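Local coordinates for protein malate dehydrogenase (Porphyromonas gingivalis, PDB 3FI9) that probably interconverts malate and oxaloacetate, with NAD as the hydride carrier, at residues K99-I104 against I124-A129. Residues are numbered along the deposited sequence; the frame is centred on the assembly and turned at random.
Sequences KGNAEI and IIFNPA
Asn101, on a turn of helix 94-115, faces the loop that leaves strand 121-124, and its CA comes nearest to that of Asn127, 7.3 Å away. The contact hangs on the Asn101 side chain: Asn127 O sits over the face of its amide, 3.3 Å from Asn101 CG. From there the oxygen is badly placed for a hydrogen bond from Asn101 ND2, which makes a weak one to Leu97 O, one turn back in its own helix. With CG anti to the carbonyl carbon (chi1 -73°), the Asn101 amide runs alongside the Phe126 ring in the reverse direction, their planes 37° apart, and Asn101 OD1 stands 3.8 Å from Phe126 CD1. Asn101 O meets the rim of the ring, nearly level with it and 3.8 Å from Phe126 CE1, while Ile124 CG2 covers one face. Pro128, preceded by a cis peptide bond, brings its CD to 4.2 Å from Asn101 CB. An Asx turn spans the proline, the N-cap of helix 129-140: Asn127 OD1 accepts from Ala129 N at 2.8 Å. Asn127 turns its CB away from helix 94-115, and its side chain touches His182, the predicted proton acceptor. Asn101, Phe126 and Asn127 are all predicted to bind NAD, and Asn127 the substrate too, so the contact probably borders the cofactor site. The loop links the C-terminal end of parallel strand 121-124 of the Rossmann-type domain to helix 129-140; helix 94-115 flanks it, with Phe126 packing on Ala105.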
ATOM      1  N   LYS A  99       9.975 -29.154  -2.929  1.00 30.79           N
ATOM      2  CA  LYS A  99       9.164 -30.045  -2.118  1.00 30.05           C
ATOM      3  C   LYS A  99       8.450 -29.291  -0.996  1.00 28.78           C
ATOM      4  O   LYS A  99       7.269 -29.526  -0.728  1.00 28.23           O
ATOM      5  CB  LYS A  99      10.053 -31.152  -1.506  1.00 30.06           C
ATOM      6  CG  LYS A  99       9.261 -32.261  -0.814  1.00 32.46           C
ATOM      7  CD  LYS A  99      10.171 -33.441  -0.486  1.00 37.51           C
ATOM      8  CE  LYS A  99       9.353 -34.638  -0.008  1.00 41.36           C
ATOM      9  NZ  LYS A  99       8.319 -34.252   1.000  1.00 41.80           N
ATOM     10  N   GLY A 100       9.179 -28.399  -0.333  1.00 27.07           N
ATOM     11  CA  GLY A 100       8.613 -27.615   0.744  1.00 25.74           C
ATOM     12  C   GLY A 100       7.440 -26.775   0.273  1.00 24.38           C
ATOM     13  O   GLY A 100       6.370 -26.764   0.903  1.00 23.92           O
ATOM     14  N   ASN A 101       7.601 -26.091  -0.853  1.00 23.87           N
ATOM     15  CA  ASN A 101       6.481 -25.281  -1.361  1.00 23.73           C
ATOM     16  C   ASN A 101       5.351 -26.120  -1.955  1.00 23.44           C
ATOM     17  O   ASN A 101       4.158 -25.754  -1.846  1.00 22.72           O
ATOM     18  CB  ASN A 101       6.971 -24.267  -2.401  1.00 23.70           C
ATOM     19  CG  ASN A 101       7.723 -23.156  -1.774  1.00 26.57           C
ATOM     20  OD1 ASN A 101       7.157 -22.373  -1.015  1.00 27.14           O
ATOM     21  ND2 ASN A 101       9.021 -23.082  -2.057  1.00 27.51           N
ATOM     22  N   ALA A 102       5.706 -27.237  -2.591  1.00 22.47           N
ATOM     23  CA  ALA A 102       4.650 -28.122  -3.087  1.00 22.98           C
ATOM     24  C   ALA A 102       3.812 -28.648  -1.923  1.00 22.45           C
ATOM     25  O   ALA A 102       2.568 -28.746  -2.038  1.00 21.79           O
ATOM     26  CB  ALA A 102       5.210 -29.263  -3.909  1.00 22.84           C
ATOM     27  N   GLU A 103       4.477 -28.995  -0.821  1.00 22.70           N
ATOM     28  CA  GLU A 103       3.772 -29.486   0.392  1.00 23.42           C
ATOM     29  C   GLU A 103       2.883 -28.413   1.031  1.00 22.25           C
ATOM     30  O   GLU A 103       1.801 -28.715   1.508  1.00 22.26           O
ATOM     31  CB  GLU A 103       4.736 -29.988   1.479  1.00 24.62           C
ATOM     32  CG  GLU A 103       5.655 -31.150   1.080  1.00 29.01           C
ATOM     33  CD  GLU A 103       4.928 -32.460   0.862  1.00 34.51           C
ATOM     34  OE1 GLU A 103       3.689 -32.461   0.789  1.00 34.85           O
ATOM     35  OE2 GLU A 103       5.614 -33.502   0.750  1.00 36.99           O
ATOM     36  N   ILE A 104       3.342 -27.171   1.097  1.00 21.29           N
ATOM     37  CA  ILE A 104       2.457 -26.159   1.699  1.00 21.26           C
ATOM     38  C   ILE A 104       1.283 -25.929   0.768  1.00 19.16           C
ATOM     39  O   ILE A 104       0.169 -25.728   1.221  1.00 16.51           O
ATOM     40  CB  ILE A 104       3.142 -24.810   1.973  1.00 21.91           C
ATOM     41  CG1 ILE A 104       4.385 -25.021   2.807  1.00 23.30           C
ATOM     42  CG2 ILE A 104       2.206 -23.929   2.809  1.00 24.58           C
ATOM     43  CD1 ILE A 104       5.395 -23.839   2.663  1.00 27.18           C
ATOM     44  N   ILE A 124      -2.843 -18.127  -5.990  1.00 16.32           N
ATOM     45  CA  ILE A 124      -1.652 -18.596  -5.351  1.00 16.56           C
ATOM     46  C   ILE A 124      -0.492 -17.767  -5.916  1.00 18.05           C
ATOM     47  O   ILE A 124      -0.365 -17.673  -7.143  1.00 18.08           O
ATOM     48  CB  ILE A 124      -1.440 -20.066  -5.707  1.00 16.63           C
ATOM     49  CG1 ILE A 124      -2.638 -20.943  -5.255  1.00 17.09           C
ATOM     50  CG2 ILE A 124      -0.115 -20.545  -5.106  1.00 18.04           C
ATOM     51  CD1 ILE A 124      -2.854 -20.895  -3.749  1.00 20.49           C
ATOM     52  N   ILE A 125       0.339 -17.156  -5.072  1.00 17.84           N
ATOM     53  CA  ILE A 125       1.387 -16.312  -5.656  1.00 20.32           C
ATOM     54  C   ILE A 125       2.814 -16.730  -5.300  1.00 21.51           C
ATOM     55  O   ILE A 125       3.777 -16.239  -5.904  1.00 22.72           O
ATOM     56  CB  ILE A 125       1.183 -14.806  -5.349  1.00 20.46           C
ATOM     57  CG1 ILE A 125       1.779 -14.424  -3.990  1.00 22.60           C
ATOM     58  CG2 ILE A 125      -0.319 -14.403  -5.588  1.00 20.61           C
ATOM     59  CD1 ILE A 125       2.187 -12.949  -3.938  1.00 24.26           C
ATOM     60  N   PHE A 126       2.941 -17.679  -4.392  1.00 21.07           N
ATOM     61  CA  PHE A 126       4.236 -18.158  -3.982  1.00 22.19           C
ATOM     62  C   PHE A 126       4.833 -19.160  -4.987  1.00 23.24           C
ATOM     63  O   PHE A 126       4.131 -19.940  -5.642  1.00 22.82           O
ATOM     64  CB  PHE A 126       4.246 -18.653  -2.523  1.00 21.51           C
ATOM     65  CG  PHE A 126       3.318 -19.825  -2.237  1.00 21.08           C
ATOM     66  CD1 PHE A 126       3.772 -21.139  -2.353  1.00 19.63           C
ATOM     67  CD2 PHE A 126       2.031 -19.611  -1.794  1.00 18.34           C
ATOM     68  CE1 PHE A 126       2.925 -22.217  -2.039  1.00 19.15           C
ATOM     69  CE2 PHE A 126       1.174 -20.684  -1.483  1.00 19.69           C
ATOM     70  CZ  PHE A 126       1.626 -21.995  -1.626  1.00 21.80           C
ATOM     71  N   ASN A 127       6.139 -19.073  -5.163  1.00 23.90           N
ATOM     72  CA  ASN A 127       6.790 -19.849  -6.203  1.00 25.43           C
ATOM     73  C   ASN A 127       7.198 -21.241  -5.746  1.00 25.52           C
ATOM     74  O   ASN A 127       7.313 -21.489  -4.552  1.00 25.10           O
ATOM     75  CB  ASN A 127       7.977 -19.076  -6.766  1.00 25.97           C
ATOM     76  CG  ASN A 127       7.570 -18.194  -7.926  1.00 29.74           C
ATOM     77  OD1 ASN A 127       6.740 -18.583  -8.756  1.00 36.90           O
ATOM     78  ND2 ASN A 127       8.108 -17.002  -7.974  1.00 32.12           N
ATOM     79  N   PRO A 128       7.409 -22.152  -6.704  1.00 26.19           N
ATOM     80  CA  PRO A 128       7.246 -21.905  -8.144  1.00 25.89           C
ATOM     81  C   PRO A 128       5.764 -22.002  -8.530  1.00 25.79           C
ATOM     82  O   PRO A 128       5.175 -23.073  -8.397  1.00 25.08           O
ATOM     83  CB  PRO A 128       8.061 -23.036  -8.779  1.00 26.43           C
ATOM     84  CG  PRO A 128       8.015 -24.147  -7.765  1.00 25.83           C
ATOM     85  CD  PRO A 128       7.958 -23.502  -6.415  1.00 26.61           C
ATOM     86  N   ALA A 129       5.158 -20.893  -8.975  1.00 24.89           N
ATOM     87  CA  ALA A 129       3.684 -20.835  -9.134  1.00 25.01           C
ATOM     88  C   ALA A 129       3.047 -21.841 -10.093  1.00 24.64           C
ATOM     89  O   ALA A 129       1.900 -22.250  -9.883  1.00 23.90           O
ATOM     90  CB  ALA A 129       3.193 -19.370  -9.436  1.00 24.95           C
TER